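Local atomic coordinates of putative methylase (Clostridium difficile, PDB entry 3LDU), a protein that probably methylates guanine bases of ribosomal RNA and holds a bound GTP in its methyltransferase domain. Residues 256-261 with 283-288; 299-304 with 335-340; 339-344 with 374-379. One frame throughout, in Å; residues are numbered along the deposited sequence.

Overall arrangement
All three contacts lie on one mixed sheet of the methyltransferase domain. Contact 1 joins strands 260-264 and 286-290 at one side of the sheet, where 286-290 is an outermost strand. Contacts 2 and 3 share Ser339 and Tyr340 and flank strand 339-344, their centres about 10 Å apart. Contact 1 stands apart, its centre about 18 Å from that of contact 2. Contact 3 is the buried one, antiparallel and rich in tyrosine. Contacts 1 and 2 are partly buried. Both run from a parallel strand pairing into exposed loops. There carbonyl oxygens, waters and charged side chains add to the aromatic packing.

Contact 1: residues 256-261 with 283-288; sequences SKFKIY and DEYIEF. With FMT (formic acid), chain D.
One face of the Phe258 ring receives Tyr285, whose CD1 sits over it toward the rim, 3.6 Å from Phe258 CE2. The two ring planes are 36° apart, so this is an oblique aromatic pair. At the edge of the Tyr285 ring, in its plane, lies the carbonyl oxygen of Ser256, 3.5 Å from Tyr285 CE1. Phe258 holds CG between its backbone N and carbonyl carbon (chi1 61°), which turns one face of its ring to Tyr285 CD1. Ile218, outside the contact, touches both side chains.

Beyond the rings the chains pair as parallel strands. Ile260 N donates to Tyr285 O at 2.8 Å, and Glu287 N donates to Ile260 O at 2.9 Å. On one face of the sheet the CG1 atoms of Ile260 and Ile286 meet at 3.9 Å, and helix 208-217 packs on both side chains. On the other face the Tyr261 ring and the Glu287 carboxylate are turned 74° apart, with Tyr261 CE1 3.9 Å from Glu287 CD. Glu287 OE2 is also bonded to Asn289. The two strands and helix 267-280 form a beta-alpha-beta unit of the Rossmann-like methyltransferase fold.

Lys259 bends at its second torsion, and its NZ makes a weak bond to Glu284 O at 3.4 Å. A water donates to Phe258 O and, weakly, to the same Glu284 O. Lys259 N gives its hydrogen to a formate, probably from the crystallisation liquor. The chemistry thus changes along the pair. Two backbone bonds fix the strand register, while the polar groups before the strands are met by water, formate and a lysine. The Lys259 amine lies near Glu284 and Glu287 without touching their carboxylates, so any attraction there is probably diffuse.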
loop_
_atom_site.group_PDB
_atom_site.type_symbol
_atom_site.label_atom_id
_atom_site.label_comp_id
_atom_site.label_asym_id
_atom_site.label_seq_id
_atom_site.Cartn_x
_atom_site.Cartn_y
_atom_site.Cartn_z
ATOM N N SER A 256 -16.185 19.941 2.442
ATOM C CA SER A 256 -15.335 20.279 1.304
ATOM C C SER A 256 -15.918 19.893 -0.055
ATOM O O SER A 256 -16.473 18.807 -0.233
ATOM C CB SER A 256 -13.944 19.667 1.465
ATOM O OG SER A 256 -13.163 20.441 2.355
ATOM N N LYS A 257 -15.783 20.800 -1.015
ATOM C CA LYS A 257 -16.174 20.518 -2.383
ATOM C C LYS A 257 -15.005 20.794 -3.320
ATOM O O LYS A 257 -14.390 21.863 -3.276
ATOM C CB LYS A 257 -17.390 21.350 -2.788
ATOM C CG LYS A 257 -18.650 21.050 -1.987
ATOM C CD LYS A 257 -19.810 21.901 -2.488
ATOM C CE LYS A 257 -21.082 21.661 -1.691
ATOM N NZ LYS A 257 -22.201 22.524 -2.173
ATOM N N PHE A 258 -14.686 19.809 -4.147
ATOM C CA PHE A 258 -13.674 19.978 -5.172
ATOM C C PHE A 258 -13.927 18.952 -6.261
ATOM O O PHE A 258 -14.724 18.032 -6.085
ATOM C CB PHE A 258 -12.260 19.825 -4.596
ATOM C CG PHE A 258 -11.987 18.470 -3.977
ATOM C CD1 PHE A 258 -11.395 17.455 -4.718
ATOM C CD2 PHE A 258 -12.319 18.214 -2.651
ATOM C CE1 PHE A 258 -11.145 16.210 -4.149
ATOM C CE2 PHE A 258 -12.068 16.976 -2.076
ATOM C CZ PHE A 258 -11.482 15.970 -2.823
ATOM N N LYS A 259 -13.253 19.129 -7.389
ATOM C CA LYS A 259 -13.385 18.223 -8.512
ATOM C C LYS A 259 -11.997 17.953 -9.074
ATOM O O LYS A 259 -11.190 18.874 -9.219
ATOM C CB LYS A 259 -14.250 18.853 -9.603
ATOM C CG LYS A 259 -15.171 17.891 -10.326
ATOM C CD LYS A 259 -16.493 17.750 -9.582
ATOM C CE LYS A 259 -17.608 17.286 -10.501
ATOM N NZ LYS A 259 -18.836 16.961 -9.723
ATOM N N ILE A 260 -11.719 16.693 -9.381
ATOM C CA ILE A 260 -10.514 16.338 -10.121
ATOM C C ILE A 260 -10.961 15.533 -11.342
ATOM O O ILE A 260 -12.111 15.064 -11.390
ATOM C CB ILE A 260 -9.500 15.579 -9.231
ATOM C CG1 ILE A 260 -10.090 14.251 -8.760
ATOM C CG2 ILE A 260 -9.131 16.430 -8.035
ATOM C CD1 ILE A 260 -9.235 13.517 -7.723
ATOM N N TYR A 261 -10.085 15.407 -12.338
ATOM C CA TYR A 261 -10.517 14.945 -13.651
ATOM C C TYR A 261 -9.663 13.830 -14.215
ATOM O O TYR A 261 -8.445 13.875 -14.119
ATOM C CB TYR A 261 -10.455 16.119 -14.639
ATOM C CG TYR A 261 -11.380 17.238 -14.262
ATOM C CD1 TYR A 261 -12.634 17.342 -14.844
ATOM C CD2 TYR A 261 -11.009 18.180 -13.309
ATOM C CE1 TYR A 261 -13.505 18.367 -14.488
ATOM C CE2 TYR A 261 -11.868 19.206 -12.951
ATOM C CZ TYR A 261 -13.113 19.291 -13.541
ATOM O OH TYR A 261 -13.969 20.308 -13.184
ATOM N N ASP A 283 -17.376 9.418 -5.956
ATOM C CA ASP A 283 -17.926 9.791 -7.266
ATOM C C ASP A 283 -18.250 11.276 -7.414
ATOM O O ASP A 283 -18.231 11.807 -8.527
ATOM C CB ASP A 283 -19.166 8.952 -7.604
ATOM C CG ASP A 283 -20.172 8.906 -6.475
ATOM O OD1 ASP A 283 -19.861 8.336 -5.405
ATOM O OD2 ASP A 283 -21.283 9.435 -6.661
ATOM N N GLU A 284 -18.551 11.953 -6.309
ATOM C CA GLU A 284 -18.910 13.367 -6.390
ATOM C C GLU A 284 -17.691 14.270 -6.590
ATOM O O GLU A 284 -17.829 15.459 -6.870
ATOM C CB GLU A 284 -19.685 13.804 -5.146
ATOM C CG GLU A 284 -21.073 13.186 -5.022
ATOM C CD GLU A 284 -22.062 13.740 -6.041
ATOM O OE1 GLU A 284 -21.755 14.772 -6.675
ATOM O OE2 GLU A 284 -23.153 13.146 -6.205
ATOM N N TYR A 285 -16.495 13.704 -6.462
ATOM C CA TYR A 285 -15.278 14.519 -6.495
ATOM C C TYR A 285 -14.463 14.294 -7.750
ATOM O O TYR A 285 -13.462 14.964 -7.958
ATOM C CB TYR A 285 -14.409 14.255 -5.261
ATOM C CG TYR A 285 -15.153 14.491 -3.970
ATOM C CD1 TYR A 285 -15.164 15.742 -3.373
ATOM C CD2 TYR A 285 -15.867 13.463 -3.357
ATOM C CE1 TYR A 285 -15.863 15.967 -2.201
ATOM C CE2 TYR A 285 -16.563 13.681 -2.187
ATOM C CZ TYR A 285 -16.557 14.932 -1.614
ATOM O OH TYR A 285 -17.241 15.146 -0.439
ATOM N N ILE A 286 -14.899 13.359 -8.591
ATOM C CA ILE A 286 -14.150 13.045 -9.801
ATOM C C ILE A 286 -15.047 13.059 -11.018
ATOM O O ILE A 286 -16.170 12.561 -10.983
ATOM C CB ILE A 286 -13.498 11.647 -9.741
ATOM C CG1 ILE A 286 -12.813 11.428 -8.402
ATOM C CG2 ILE A 286 -12.493 11.497 -10.872
ATOM C CD1 ILE A 286 -12.304 9.997 -8.217
ATOM N N GLU A 287 -14.544 13.626 -12.105
ATOM C CA GLU A 287 -15.243 13.534 -13.376
ATOM C C GLU A 287 -14.337 12.820 -14.381
ATOM O O GLU A 287 -13.221 13.266 -14.644
ATOM C CB GLU A 287 -15.637 14.925 -13.871
ATOM C CG GLU A 287 -16.256 14.924 -15.249
ATOM C CD GLU A 287 -16.647 16.319 -15.707
ATOM O OE1 GLU A 287 -17.288 17.044 -14.916
ATOM O OE2 GLU A 287 -16.319 16.678 -16.860
ATOM N N PHE A 288 -14.824 11.702 -14.912
ATOM C CA PHE A 288 -14.079 10.872 -15.853
ATOM C C PHE A 288 -14.726 11.029 -17.222
ATOM O O PHE A 288 -15.955 11.040 -17.323
ATOM C CB PHE A 288 -14.192 9.393 -15.477
ATOM C CG PHE A 288 -13.490 9.005 -14.195
ATOM C CD1 PHE A 288 -12.105 8.878 -14.151
ATOM C CD2 PHE A 288 -14.219 8.700 -13.063
ATOM C CE1 PHE A 288 -11.454 8.482 -12.970
ATOM C CE2 PHE A 288 -13.582 8.304 -11.893
ATOM C CZ PHE A 288 -12.199 8.202 -11.851
HETATM C C FMT D . -11.769 22.280 -8.378
HETATM O O1 FMT D . -10.777 22.725 -8.954
HETATM O O2 FMT D . -11.716 21.525 -7.408
HETATM O O HOH W 1 -17.385 18.132 -4.937
#

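Contact 2: residues 299-304 with 335-340; sequences EDEFGF and LKNWSY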
loop_
_atom_site.group_PDB
_atom_site.type_symbol
_atom_site.label_atom_id
_atom_site.label_comp_id
_atom_site.label_asym_id
_atom_site.label_seq_id
_atom_site.Cartn_x
_atom_site.Cartn_y
_atom_site.Cartn_z
ATOM N N GLU A 299 -7.002 26.398 -19.518
ATOM C CA GLU A 299 -6.816 27.828 -19.333
ATOM C C GLU A 299 -6.479 28.142 -17.881
ATOM O O GLU A 299 -6.030 29.246 -17.568
ATOM C CB GLU A 299 -8.050 28.605 -19.792
ATOM C CG GLU A 299 -8.066 28.882 -21.290
ATOM C CD GLU A 299 -6.829 29.634 -21.755
ATOM O OE1 GLU A 299 -6.438 29.471 -22.931
ATOM O OE2 GLU A 299 -6.241 30.381 -20.944
ATOM N N ASP A 300 -6.690 27.160 -17.006
ATOM C CA ASP A 300 -6.301 27.278 -15.610
ATOM C C ASP A 300 -4.780 27.221 -15.519
ATOM O O ASP A 300 -4.123 26.586 -16.344
ATOM C CB ASP A 300 -6.903 26.135 -14.779
ATOM C CG ASP A 300 -8.426 26.202 -14.691
ATOM O OD1 ASP A 300 -8.998 27.285 -14.949
ATOM O OD2 ASP A 300 -9.050 25.168 -14.353
ATOM N N GLU A 301 -4.211 27.893 -14.528
ATOM C CA GLU A 301 -2.784 27.740 -14.272
ATOM C C GLU A 301 -2.538 27.073 -12.922
ATOM O O GLU A 301 -3.451 26.947 -12.109
ATOM C CB GLU A 301 -2.027 29.068 -14.394
ATOM C CG GLU A 301 -2.627 30.236 -13.637
ATOM C CD GLU A 301 -1.859 31.536 -13.869
ATOM O OE1 GLU A 301 -0.709 31.480 -14.361
ATOM O OE2 GLU A 301 -2.406 32.614 -13.554
ATOM N N PHE A 302 -1.307 26.632 -12.698
ATOM C CA PHE A 302 -0.928 26.016 -11.427
ATOM C C PHE A 302 -1.714 24.739 -11.147
ATOM O O PHE A 302 -2.006 24.420 -10.001
ATOM C CB PHE A 302 -1.092 27.010 -10.272
ATOM C CG PHE A 302 -0.401 28.328 -10.508
ATOM C CD1 PHE A 302 0.973 28.386 -10.654
ATOM C CD2 PHE A 302 -1.127 29.503 -10.594
ATOM C CE1 PHE A 302 1.613 29.598 -10.883
ATOM C CE2 PHE A 302 -0.494 30.715 -10.822
ATOM C CZ PHE A 302 0.877 30.759 -10.964
ATOM N N GLY A 303 -2.047 23.999 -12.198
ATOM C CA GLY A 303 -2.666 22.698 -12.016
ATOM C C GLY A 303 -1.640 21.587 -11.826
ATOM O O GLY A 303 -0.426 21.800 -11.928
ATOM N N PHE A 304 -2.137 20.389 -11.550
ATOM C CA PHE A 304 -1.289 19.219 -11.370
ATOM C C PHE A 304 -1.715 18.115 -12.322
ATOM O O PHE A 304 -2.904 17.921 -12.542
ATOM C CB PHE A 304 -1.424 18.683 -9.942
ATOM C CG PHE A 304 -0.813 19.563 -8.904
ATOM C CD1 PHE A 304 0.483 19.352 -8.481
ATOM C CD2 PHE A 304 -1.542 20.599 -8.341
ATOM C CE1 PHE A 304 1.044 20.161 -7.523
ATOM C CE2 PHE A 304 -0.983 21.412 -7.385
ATOM C CZ PHE A 304 0.311 21.194 -6.975
ATOM N N LEU A 335 1.048 24.143 -20.996
ATOM C CA LEU A 335 0.220 24.516 -19.858
ATOM C C LEU A 335 0.859 25.690 -19.129
ATOM O O LEU A 335 2.077 25.879 -19.177
ATOM C CB LEU A 335 0.056 23.314 -18.906
ATOM C CG LEU A 335 -0.639 22.126 -19.573
ATOM C CD1 LEU A 335 -0.582 20.834 -18.720
ATOM C CD2 LEU A 335 -2.080 22.497 -19.905
ATOM N N LYS A 336 0.038 26.482 -18.450
ATOM C CA LYS A 336 0.553 27.658 -17.769
ATOM C C LYS A 336 0.957 27.333 -16.343
ATOM O O LYS A 336 0.111 27.265 -15.465
ATOM C CB LYS A 336 -0.488 28.782 -17.771
ATOM C CG LYS A 336 0.000 30.072 -17.127
ATOM C CD LYS A 336 1.326 30.513 -17.732
ATOM C CE LYS A 336 1.808 31.825 -17.132
ATOM N NZ LYS A 336 3.170 32.179 -17.618
ATOM N N ASN A 337 2.255 27.140 -16.123
ATOM C CA ASN A 337 2.781 26.930 -14.782
ATOM C C ASN A 337 2.179 25.701 -14.100
ATOM O O ASN A 337 1.873 25.741 -12.910
ATOM C CB ASN A 337 2.518 28.161 -13.915
ATOM C CG ASN A 337 3.421 29.320 -14.264
ATOM O OD1 ASN A 337 4.620 29.145 -14.453
ATOM N ND2 ASN A 337 2.847 30.514 -14.352
ATOM N N TRP A 338 1.984 24.622 -14.848
ATOM C CA TRP A 338 1.519 23.379 -14.229
ATOM C C TRP A 338 2.699 22.548 -13.713
ATOM O O TRP A 338 3.848 22.784 -14.086
ATOM C CB TRP A 338 0.697 22.541 -15.223
ATOM C CG TRP A 338 -0.736 22.993 -15.397
ATOM C CD1 TRP A 338 -1.166 24.257 -15.694
ATOM C CD2 TRP A 338 -1.914 22.175 -15.317
ATOM N NE1 TRP A 338 -2.542 24.279 -15.787
ATOM C CE2 TRP A 338 -3.027 23.017 -15.557
ATOM C CE3 TRP A 338 -2.147 20.817 -15.044
ATOM C CZ2 TRP A 338 -4.342 22.544 -15.545
ATOM C CZ3 TRP A 338 -3.454 20.350 -15.042
ATOM C CH2 TRP A 338 -4.536 21.215 -15.285
ATOM N N SER A 339 2.386 21.576 -12.860
ATOM C CA SER A 339 3.340 20.591 -12.355
ATOM C C SER A 339 2.860 19.240 -12.873
ATOM O O SER A 339 1.667 18.972 -12.844
ATOM C CB SER A 339 3.298 20.539 -10.822
ATOM O OG SER A 339 3.775 21.739 -10.229
ATOM N N TYR A 340 3.764 18.384 -13.339
ATOM C CA TYR A 340 3.323 17.078 -13.821
ATOM C C TYR A 340 4.251 15.967 -13.338
ATOM O O TYR A 340 5.453 16.181 -13.168
ATOM C CB TYR A 340 3.146 17.054 -15.348
ATOM C CG TYR A 340 4.037 18.014 -16.125
ATOM C CD1 TYR A 340 5.275 17.612 -16.601
ATOM C CD2 TYR A 340 3.613 19.305 -16.416
ATOM C CE1 TYR A 340 6.089 18.472 -17.321
ATOM C CE2 TYR A 340 4.434 20.188 -17.142
ATOM C CZ TYR A 340 5.670 19.755 -17.591
ATOM O OH TYR A 340 6.504 20.599 -18.314
HETATM O O HOH W 2 -2.625 26.530 -18.678
HETATM O O HOH W 3 1.413 23.204 -10.195
#
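The Trp338 ring lies flat against the backbone of Gly303. Gly303 CA stands over the centre of its six-membered ring, 3.5 Å from the centroid, in a CH-pi contact. Leu335 CD1 lies over the opposite face. The indole is also held at its edge. Trp338 NE1 gives a straight bond to Asp300 O, 2.9 Å long, with the oxygen in the ring plane. The donor stands 47° out of the carbonyl plane. A water donates to the same Asp300 O and accepts from Lys336 N.

After the indole the backbones join as strands 304-307 and 339-344, neighbouring parallel strands of the Rossmann-like sheet with helix 315-333 between them in the chain. Ser339 N donates to Gly303 O at 3.0 Å. A second water links this oxygen to Ser339 OG, which also accepts from Gly377 N, and the water lies over the centre of the Phe304 ring.

Phe302 and Asn337 run side by side, with ring and amide planes only 5° apart and Phe302 CE1 3.5 Å from Asn337 CB. Glu301 and Lys336 also point the same way. Glu301 OE1 meets Lys336 CG at 3.2 Å, while Lys336 NZ is 5.1 Å from Glu301 OE1. Phe302 N bonds Lys336 O at 3.2 Å.

Contact 3: residues 339-344 with 374-379; sequences SYYLIT and QYPGPK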
loop_
_atom_site.group_PDB
_atom_site.type_symbol
_atom_site.label_atom_id
_atom_site.label_comp_id
_atom_site.label_asym_id
_atom_site.label_seq_id
_atom_site.Cartn_x
_atom_site.Cartn_y
_atom_site.Cartn_z
ATOM N N SER A 339 2.386 21.576 -12.860
ATOM C CA SER A 339 3.340 20.591 -12.355
ATOM C C SER A 339 2.860 19.240 -12.873
ATOM O O SER A 339 1.667 18.972 -12.844
ATOM C CB SER A 339 3.298 20.539 -10.822
ATOM O OG SER A 339 3.775 21.739 -10.229
ATOM N N TYR A 340 3.764 18.384 -13.339
ATOM C CA TYR A 340 3.323 17.078 -13.821
ATOM C C TYR A 340 4.251 15.967 -13.338
ATOM O O TYR A 340 5.453 16.181 -13.168
ATOM C CB TYR A 340 3.146 17.054 -15.348
ATOM C CG TYR A 340 4.037 18.014 -16.125
ATOM C CD1 TYR A 340 5.275 17.612 -16.601
ATOM C CD2 TYR A 340 3.613 19.305 -16.416
ATOM C CE1 TYR A 340 6.089 18.472 -17.321
ATOM C CE2 TYR A 340 4.434 20.188 -17.142
ATOM C CZ TYR A 340 5.670 19.755 -17.591
ATOM O OH TYR A 340 6.504 20.599 -18.314
ATOM N N TYR A 341 3.673 14.791 -13.120
ATOM C CA TYR A 341 4.380 13.669 -12.510
ATOM C C TYR A 341 3.961 12.418 -13.259
ATOM O O TYR A 341 2.770 12.174 -13.435
ATOM C CB TYR A 341 3.983 13.556 -11.035
ATOM C CG TYR A 341 4.269 14.818 -10.240
ATOM C CD1 TYR A 341 5.452 14.957 -9.518
ATOM C CD2 TYR A 341 3.366 15.890 -10.241
ATOM C CE1 TYR A 341 5.724 16.114 -8.788
ATOM C CE2 TYR A 341 3.640 17.059 -9.525
ATOM C CZ TYR A 341 4.816 17.158 -8.798
ATOM O OH TYR A 341 5.111 18.311 -8.082
ATOM N N LEU A 342 4.927 11.646 -13.735
ATOM C CA LEU A 342 4.611 10.487 -14.562
ATOM C C LEU A 342 5.406 9.289 -14.096
ATOM O O LEU A 342 6.612 9.392 -13.851
ATOM C CB LEU A 342 4.978 10.771 -16.029
ATOM C CG LEU A 342 4.199 11.881 -16.735
ATOM C CD1 LEU A 342 4.970 13.188 -16.610
ATOM C CD2 LEU A 342 3.959 11.553 -18.205
ATOM N N ILE A 343 4.733 8.153 -13.973
ATOM C CA ILE A 343 5.421 6.920 -13.610
ATOM C C ILE A 343 5.522 5.993 -14.821
ATOM O O ILE A 343 4.538 5.761 -15.526
ATOM C CB ILE A 343 4.723 6.210 -12.410
ATOM C CG1 ILE A 343 5.454 4.904 -12.094
ATOM C CG2 ILE A 343 3.231 5.981 -12.687
ATOM C CD1 ILE A 343 5.114 4.305 -10.705
ATOM N N THR A 344 6.723 5.512 -15.108
ATOM C CA THR A 344 6.906 4.585 -16.214
ATOM C C THR A 344 8.172 3.776 -16.033
ATOM O O THR A 344 9.118 4.233 -15.390
ATOM C CB THR A 344 6.941 5.295 -17.593
ATOM O OG1 THR A 344 7.160 4.312 -18.611
ATOM C CG2 THR A 344 8.056 6.331 -17.650
ATOM N N GLN A 374 9.383 13.578 -11.741
ATOM C CA GLN A 374 8.654 14.669 -11.099
ATOM C C GLN A 374 9.034 15.986 -11.758
ATOM O O GLN A 374 10.215 16.301 -11.867
ATOM C CB GLN A 374 9.017 14.716 -9.614
ATOM C CG GLN A 374 8.704 13.403 -8.926
ATOM C CD GLN A 374 9.155 13.342 -7.476
ATOM O OE1 GLN A 374 9.354 12.256 -6.934
ATOM N NE2 GLN A 374 9.306 14.498 -6.840
ATOM N N TYR A 375 8.028 16.747 -12.177
ATOM C CA TYR A 375 8.241 18.024 -12.864
ATOM C C TYR A 375 7.416 19.137 -12.224
ATOM O O TYR A 375 6.424 19.584 -12.807
ATOM C CB TYR A 375 7.840 17.918 -14.327
ATOM C CG TYR A 375 8.628 16.939 -15.156
ATOM C CD1 TYR A 375 9.727 17.360 -15.901
ATOM C CD2 TYR A 375 8.267 15.595 -15.218
ATOM C CE1 TYR A 375 10.447 16.468 -16.683
ATOM C CE2 TYR A 375 8.986 14.689 -15.992
ATOM C CZ TYR A 375 10.078 15.133 -16.721
ATOM O OH TYR A 375 10.797 14.247 -17.495
ATOM N N PRO A 376 7.814 19.587 -11.024
ATOM C CA PRO A 376 7.122 20.724 -10.407
ATOM C C PRO A 376 7.270 21.956 -11.280
ATOM O O PRO A 376 8.306 22.115 -11.936
ATOM C CB PRO A 376 7.866 20.918 -9.076
ATOM C CG PRO A 376 9.183 20.195 -9.254
ATOM C CD PRO A 376 8.858 19.033 -10.143
ATOM N N GLY A 377 6.244 22.803 -11.301
ATOM C CA GLY A 377 6.244 23.993 -12.133
ATOM C C GLY A 377 7.315 24.979 -11.710
ATOM O O GLY A 377 7.877 24.859 -10.621
ATOM N N PRO A 378 7.599 25.967 -12.570
ATOM C CA PRO A 378 8.654 26.944 -12.286
ATOM C C PRO A 378 8.411 27.626 -10.947
ATOM O O PRO A 378 7.263 27.792 -10.538
ATOM C CB PRO A 378 8.517 27.957 -13.429
ATOM C CG PRO A 378 7.160 27.706 -14.019
ATOM C CD PRO A 378 6.898 26.252 -13.828
ATOM N N LYS A 379 9.487 27.994 -10.262
ATOM C CA LYS A 379 9.378 28.762 -9.029
ATOM C C LYS A 379 9.299 30.249 -9.363
ATOM O O LYS A 379 9.712 30.670 -10.450
ATOM C CB LYS A 379 10.584 28.494 -8.130
ATOM C CG LYS A 379 10.693 27.060 -7.666
ATOM C CD LYS A 379 12.141 26.622 -7.594
ATOM C CE LYS A 379 12.546 26.243 -6.181
ATOM N NZ LYS A 379 12.739 27.420 -5.291
#
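Tyr340 has an unusual first torsion (chi1 29°), which swings its ring across Tyr375. Tyr375 places CG anti to its carbonyl carbon, beside the backbone N (chi1 -63°). Tyr340 CD1 then comes to 3.4 Å from Tyr375 CB. The ring planes are 32° apart and the centroids 5.4 Å apart, so the pair is oblique. Tyr375 O lies over one face of the Tyr340 ring, and Tyr340 O sits at the edge of the Tyr375 ring, in its plane.

The same two residues form an antiparallel hydrogen-bonded pair. Tyr375 N donates to Tyr340 O at 2.8 Å. Tyr340 N donates to Tyr375 O at 3.0 Å. The next pair, Tyr341 with Gln374, is non-hydrogen-bonded. Its side chains lie on the other face of the sheet. Gln374 CG is at the edge of the Tyr341 ring, and Tyr341 CD1 is 3.6 Å from Gln374 CB. Tyr341 OH packs on CA and CB of Pro376, just past the strand. There Gly377 N donates to Ser339 OG at 2.9 Å, a side-chain bond that follows the two backbone bonds.

Here strand 339-344 meets strand 368-375, which runs antiparallel to it. An antiparallel strand inserted next to the edge strand is characteristic of the class I (Rossmann-like) methyltransferase fold. The hydroxyls of Tyr340 and Tyr375 both bond Gln355, one to its side chain and the other to its carbonyl. The two tyrosines offer carbon surface to each other, and Tyr375 also to helix 349-353, while their polar ends are satisfied within the protein.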